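PDB 1ZZM: putative deoxyribonuclease yjjV from Escherichia coli, which probably hydrolyses ester bonds as a metal-dependent TatD-type hydrolase that binds two divalent cations per subunit. Local coordinates for residues A[11-16]-A[47-52]; A[7-12]-A[37-42]. All coordinates share one frame; numbering follows the deposited sequence.

Interaction 1: residues A[11-16]-A[47-52]. With ZN (zinc ion), chain B.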
loop_
_atom_site.group_PDB
_atom_site.type_symbol
_atom_site.label_atom_id
_atom_site.label_comp_id
_atom_site.label_asym_id
_atom_site.label_seq_id
_atom_site.Cartn_x
_atom_site.Cartn_y
_atom_site.Cartn_z
ATOM N N HIS A 11 8.161 -2.217 -0.162
ATOM C CA HIS A 11 9.219 -1.239 -0.407
ATOM C C HIS A 11 10.430 -2.014 -0.910
ATOM O O HIS A 11 11.464 -2.130 -0.243
ATOM C CB HIS A 11 9.523 -0.493 0.892
ATOM C CG HIS A 11 8.405 0.412 1.316
ATOM N ND1 HIS A 11 8.184 1.633 0.724
ATOM C CD2 HIS A 11 7.379 0.224 2.180
ATOM C CE1 HIS A 11 7.068 2.160 1.189
ATOM N NE2 HIS A 11 6.556 1.320 2.071
ATOM N N PHE A 12 10.275 -2.531 -2.114
ATOM C CA PHE A 12 11.281 -3.382 -2.747
ATOM C C PHE A 12 12.585 -2.706 -3.165
ATOM O O PHE A 12 13.509 -3.392 -3.612
ATOM C CB PHE A 12 10.633 -4.026 -3.960
ATOM C CG PHE A 12 11.271 -5.318 -4.389
ATOM C CD1 PHE A 12 11.064 -6.476 -3.663
ATOM C CD2 PHE A 12 12.051 -5.372 -5.551
ATOM C CE1 PHE A 12 11.627 -7.697 -4.075
ATOM C CE2 PHE A 12 12.624 -6.586 -5.981
ATOM C CZ PHE A 12 12.416 -7.743 -5.246
ATOM N N ASP A 13 12.666 -1.381 -3.041
ATOM C CA ASP A 13 13.882 -0.652 -3.395
ATOM C C ASP A 13 14.785 -0.462 -2.171
ATOM O O ASP A 13 15.857 0.132 -2.266
ATOM C CB ASP A 13 13.554 0.718 -4.018
ATOM C CG ASP A 13 12.643 1.569 -3.146
ATOM O OD1 ASP A 13 11.664 1.043 -2.581
ATOM O OD2 ASP A 13 12.916 2.781 -3.061
ATOM N N PHE A 14 14.332 -0.949 -1.027
ATOM C CA PHE A 14 15.131 -0.874 0.201
ATOM C C PHE A 14 15.735 -2.241 0.536
ATOM O O PHE A 14 15.341 -3.268 -0.029
ATOM C CB PHE A 14 14.254 -0.484 1.388
ATOM C CG PHE A 14 13.879 0.970 1.435
ATOM C CD1 PHE A 14 12.871 1.484 0.604
ATOM C CD2 PHE A 14 14.541 1.836 2.306
ATOM C CE1 PHE A 14 12.535 2.862 0.642
ATOM C CE2 PHE A 14 14.214 3.197 2.351
ATOM C CZ PHE A 14 13.213 3.719 1.520
ATOM N N PRO A 15 16.668 -2.277 1.513
ATOM C CA PRO A 15 17.305 -3.531 1.948
ATOM C C PRO A 15 16.207 -4.354 2.631
ATOM O O PRO A 15 15.329 -3.792 3.289
ATOM C CB PRO A 15 18.348 -3.065 2.989
ATOM C CG PRO A 15 18.615 -1.617 2.631
ATOM C CD PRO A 15 17.230 -1.112 2.229
ATOM N N PRO A 16 16.290 -5.690 2.598
ATOM C CA PRO A 16 17.297 -6.575 2.008
ATOM C C PRO A 16 17.128 -6.884 0.521
ATOM O O PRO A 16 17.907 -7.668 -0.035
ATOM C CB PRO A 16 17.156 -7.834 2.859
ATOM C CG PRO A 16 15.672 -7.941 3.001
ATOM C CD PRO A 16 15.248 -6.472 3.290
ATOM N N ALA A 47 13.698 7.673 -9.257
ATOM C CA ALA A 47 14.434 6.996 -10.305
ATOM C C ALA A 47 14.594 5.508 -10.062
ATOM O O ALA A 47 14.367 4.726 -10.960
ATOM C CB ALA A 47 15.822 7.639 -10.484
ATOM N N ARG A 48 15.002 5.113 -8.861
ATOM C CA ARG A 48 15.191 3.699 -8.591
ATOM C C ARG A 48 13.877 2.878 -8.576
ATOM O O ARG A 48 13.872 1.690 -8.919
ATOM C CB ARG A 48 15.969 3.537 -7.290
ATOM C CG ARG A 48 15.198 3.785 -6.000
ATOM C CD ARG A 48 16.202 3.741 -4.817
ATOM N NE ARG A 48 15.518 3.661 -3.527
ATOM C CZ ARG A 48 16.143 3.630 -2.358
ATOM N NH1 ARG A 48 17.473 3.688 -2.306
ATOM N NH2 ARG A 48 15.450 3.474 -1.242
ATOM N N VAL A 49 12.769 3.509 -8.178
ATOM C CA VAL A 49 11.490 2.821 -8.161
ATOM C C VAL A 49 11.014 2.683 -9.615
ATOM O O VAL A 49 10.535 1.621 -10.017
ATOM C CB VAL A 49 10.457 3.592 -7.283
ATOM C CG1 VAL A 49 8.995 3.017 -7.447
ATOM C CG2 VAL A 49 10.882 3.454 -5.832
ATOM N N LEU A 50 11.192 3.735 -10.408
ATOM C CA LEU A 50 10.787 3.662 -11.813
ATOM C C LEU A 50 11.639 2.614 -12.522
ATOM O O LEU A 50 11.129 1.869 -13.356
ATOM C CB LEU A 50 10.953 5.014 -12.520
ATOM C CG LEU A 50 9.936 6.123 -12.173
ATOM C CD1 LEU A 50 10.075 7.257 -13.183
ATOM C CD2 LEU A 50 8.506 5.600 -12.249
ATOM N N ALA A 51 12.934 2.559 -12.206
ATOM C CA ALA A 51 13.817 1.569 -12.849
ATOM C C ALA A 51 13.358 0.156 -12.503
ATOM O O ALA A 51 13.370 -0.709 -13.366
ATOM C CB ALA A 51 15.273 1.759 -12.413
ATOM N N LEU A 52 12.960 -0.080 -11.256
ATOM C CA LEU A 52 12.478 -1.402 -10.869
ATOM C C LEU A 52 11.277 -1.775 -11.726
ATOM O O LEU A 52 11.214 -2.886 -12.272
ATOM C CB LEU A 52 12.040 -1.427 -9.385
ATOM C CG LEU A 52 13.133 -1.498 -8.313
ATOM C CD1 LEU A 52 12.499 -1.492 -6.888
ATOM C CD2 LEU A 52 13.913 -2.804 -8.571
HETATM ZN ZN ZN B . 4.805 1.626 2.994
HETATM O O HOH W 1 4.851 2.472 4.832
#

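Interaction 2: residues A[7-12]-A[37-42]. With ZN (zinc ion), chain B.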
loop_
_atom_site.group_PDB
_atom_site.type_symbol
_atom_site.label_atom_id
_atom_site.label_comp_id
_atom_site.label_asym_id
_atom_site.label_seq_id
_atom_site.Cartn_x
_atom_site.Cartn_y
_atom_site.Cartn_z
ATOM N N ASP A 7 1.284 -8.666 -3.947
ATOM C CA ASP A 7 1.620 -7.886 -2.762
ATOM C C ASP A 7 1.427 -6.443 -3.218
ATOM O O ASP A 7 2.272 -5.892 -3.950
ATOM C CB ASP A 7 3.082 -8.090 -2.343
ATOM C CG ASP A 7 3.430 -7.354 -1.031
ATOM O OD1 ASP A 7 2.633 -6.502 -0.553
ATOM O OD2 ASP A 7 4.504 -7.651 -0.468
ATOM N N THR A 8 0.326 -5.821 -2.811
ATOM C CA THR A 8 0.083 -4.434 -3.216
ATOM C C THR A 8 0.893 -3.360 -2.488
ATOM O O THR A 8 0.668 -2.167 -2.697
ATOM C CB THR A 8 -1.396 -4.073 -3.088
ATOM O OG1 THR A 8 -1.798 -4.192 -1.710
ATOM C CG2 THR A 8 -2.240 -5.047 -3.962
ATOM N N HIS A 9 1.879 -3.752 -1.678
ATOM C CA HIS A 9 2.634 -2.710 -0.973
ATOM C C HIS A 9 3.945 -3.299 -0.441
ATOM O O HIS A 9 3.981 -3.887 0.631
ATOM C CB HIS A 9 1.784 -2.198 0.202
ATOM C CG HIS A 9 2.275 -0.913 0.797
ATOM N ND1 HIS A 9 1.666 0.300 0.565
ATOM C CD2 HIS A 9 3.309 -0.663 1.639
ATOM C CE1 HIS A 9 2.303 1.245 1.234
ATOM N NE2 HIS A 9 3.307 0.683 1.890
ATOM N N CYS A 10 5.013 -3.172 -1.212
ATOM C CA CYS A 10 6.304 -3.668 -0.770
ATOM C C CYS A 10 7.371 -2.656 -1.149
ATOM O O CYS A 10 7.485 -2.271 -2.320
ATOM C CB CYS A 10 6.608 -5.028 -1.427
ATOM S SG CYS A 10 8.277 -5.672 -0.977
ATOM N N HIS A 11 8.161 -2.217 -0.162
ATOM C CA HIS A 11 9.219 -1.239 -0.407
ATOM C C HIS A 11 10.430 -2.014 -0.910
ATOM O O HIS A 11 11.464 -2.130 -0.243
ATOM C CB HIS A 11 9.523 -0.493 0.892
ATOM C CG HIS A 11 8.405 0.412 1.316
ATOM N ND1 HIS A 11 8.184 1.633 0.724
ATOM C CD2 HIS A 11 7.379 0.224 2.180
ATOM C CE1 HIS A 11 7.068 2.160 1.189
ATOM N NE2 HIS A 11 6.556 1.320 2.071
ATOM N N PHE A 12 10.275 -2.531 -2.114
ATOM C CA PHE A 12 11.281 -3.382 -2.747
ATOM C C PHE A 12 12.585 -2.706 -3.165
ATOM O O PHE A 12 13.509 -3.392 -3.612
ATOM C CB PHE A 12 10.633 -4.026 -3.960
ATOM C CG PHE A 12 11.271 -5.318 -4.389
ATOM C CD1 PHE A 12 11.064 -6.476 -3.663
ATOM C CD2 PHE A 12 12.051 -5.372 -5.551
ATOM C CE1 PHE A 12 11.627 -7.697 -4.075
ATOM C CE2 PHE A 12 12.624 -6.586 -5.981
ATOM C CZ PHE A 12 12.416 -7.743 -5.246
ATOM N N ILE A 37 3.616 -4.291 -5.991
ATOM C CA ILE A 37 3.522 -2.851 -6.245
ATOM C C ILE A 37 4.479 -2.170 -5.260
ATOM O O ILE A 37 4.396 -2.424 -4.031
ATOM C CB ILE A 37 2.093 -2.331 -5.993
ATOM C CG1 ILE A 37 1.118 -2.962 -6.999
ATOM C CG2 ILE A 37 2.044 -0.826 -6.148
ATOM C CD1 ILE A 37 0.972 -4.444 -6.861
ATOM N N VAL A 38 5.366 -1.338 -5.807
ATOM C CA VAL A 38 6.420 -0.636 -5.058
ATOM C C VAL A 38 6.121 0.855 -4.948
ATOM O O VAL A 38 6.258 1.597 -5.914
ATOM C CB VAL A 38 7.798 -0.785 -5.786
ATOM C CG1 VAL A 38 8.915 -0.176 -4.946
ATOM C CG2 VAL A 38 8.074 -2.262 -6.092
ATOM N N PRO A 39 5.678 1.309 -3.769
ATOM C CA PRO A 39 5.381 2.735 -3.621
ATOM C C PRO A 39 6.620 3.507 -3.190
ATOM O O PRO A 39 7.362 3.054 -2.299
ATOM C CB PRO A 39 4.277 2.749 -2.577
ATOM C CG PRO A 39 4.560 1.560 -1.724
ATOM C CD PRO A 39 5.257 0.536 -2.588
ATOM N N ALA A 40 6.873 4.659 -3.806
ATOM C CA ALA A 40 8.076 5.423 -3.419
ATOM C C ALA A 40 7.836 6.147 -2.103
ATOM O O ALA A 40 6.692 6.242 -1.640
ATOM C CB ALA A 40 8.436 6.413 -4.483
ATOM N N THR A 41 8.919 6.663 -1.513
ATOM C CA THR A 41 8.859 7.392 -0.244
ATOM C C THR A 41 9.290 8.843 -0.349
ATOM O O THR A 41 8.928 9.674 0.489
ATOM C CB THR A 41 9.772 6.733 0.797
ATOM O OG1 THR A 41 11.112 6.647 0.259
ATOM C CG2 THR A 41 9.238 5.294 1.156
ATOM N N GLU A 42 10.054 9.158 -1.387
ATOM C CA GLU A 42 10.577 10.508 -1.554
ATOM C C GLU A 42 11.139 10.672 -2.941
ATOM O O GLU A 42 11.530 9.689 -3.564
ATOM C CB GLU A 42 11.685 10.795 -0.522
ATOM C CG GLU A 42 12.957 9.947 -0.718
ATOM C CD GLU A 42 14.063 10.338 0.271
ATOM O OE1 GLU A 42 14.614 11.460 0.161
ATOM O OE2 GLU A 42 14.352 9.531 1.170
HETATM ZN ZN ZN B . 4.805 1.626 2.994
HETATM O O HOH W 2 9.862 2.435 -1.334
HETATM O O HOH W 1 4.851 2.472 4.832
#

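Interaction 1: residues A[11-16]-A[47-52]
Asp13 and Arg48 meet because both carry CG between the backbone N and the carbonyl carbon, chi1 54° and 75°. From there the arginine chain runs extended from CG to NE and reaches across from the helix to the 11-16 loop, crossing the Asp13 side chain at about a right angle. NE donates to Asp13 OD2 at 2.8 Å. This bond lies close to the guanidinium plane and meets the oxygen on its anti side. NH2 adds a weak, bent bond to the same OD2 at 3.2 Å, so one carboxylate oxygen takes both N-H groups of the salt bridge. The carboxylate and guanidinium planes stand 81° apart. The backbone O of Asp13 lies over one guanidinium face.

Phe14 extends the grip as a cation-pi contact. Arg48 NH2 points at the ring centre from over one face, with Arg48 CZ 4.8 Å from the Phe14 centroid. The two planes are nearly perpendicular, so the guanidinium meets the ring by its edge. Apolar groups fill in beside the charges. Val49 CG2 touches Asp13 OD2 at 3.5 Å, and Leu52 CD1 packs on Asp13 CB at 3.8 Å. The same methyl comes up to the edge of the Phe12 ring, 4.1 Å from Phe12 CD2.

A type I turn from His11 to Phe14 bends the loop; its first residue, His11, binds zinc through NE2. The loop follows strand 5-7 and is held against helix 46-55. Phe12 also packs on helix 21-30 and Leu59 of strand 59-63, while Asp13 and Val49 both touch Val38 of strand 33-39.

Interaction 2: residues A[7-12]-A[37-42]
Ile37 joins the 7-12 segment through two backbone hydrogen bonds. Its N donates to Asp7 O at 2.9 Å, and its O accepts from Cys10 N at 3.0 Å. Both are nearly straight. A CA-H...O contact follows, with Val38 CA 3.4 Å from Cys10 O. Within the first segment, His9 N donates to Asp7 OD1 from above the carboxylate plane, forming an Asx turn; Asp7 OD2 is hydrogen-bonded to Thr206 OG1.

The first Ile37 bond lies at the end of strand 5-7, which runs parallel to 33-39; the second is made by the loop beyond it, in the TIM-barrel-like TatD fold. This loop carries the HxH metal motif, in which His9 NE2 and His11 NE2 bind one zinc with Glu97 and Asp207. Water 1 is a further ligand at 2.0 Å from the zinc.

Water 2 accepts from His11 ND1 and donates to Pro39 O, each at 2.8 Å. With NE2 on the zinc and ND1 on the water, the imidazole's rotation is probably fixed.

Among apolar contacts, Pro39 CG makes a CH-pi contact over one His9 face, 3.8 Å from the ring centroid. Ile37 CG1 lies anti to the carbonyl carbon (chi1 -65°), and CD1 packs on Thr8 CA. An alanine here would probably open a gap beside Thr8 CA and the Asp7 carbonyl. Val38 CG2 rests on Phe12 CB.

Overall arrangement
The two contacts start from the same part of the chain and share His11 and Phe12. Their centres lie 8 Å apart. Strand 5-7 comes first, then the loop with both histidines, helix 21-30, strand 33-39 and helix 46-55. Interaction 2 joins the loop to the end of strand 33-39, about 7 Å from the centre of the chain. Interaction 1 lies farther out, at about 15 Å, between the loop and helix 46-55, which follows strand 33-39. They touch directly: Val49 CG1 packs on Val38 O at 3.4 Å. The metal-binding loop is thus backed by consecutive strand and helix. Phe14 and Thr41 also line a pocket holding a polyethylene glycol molecule, probably from the crystallisation liquor.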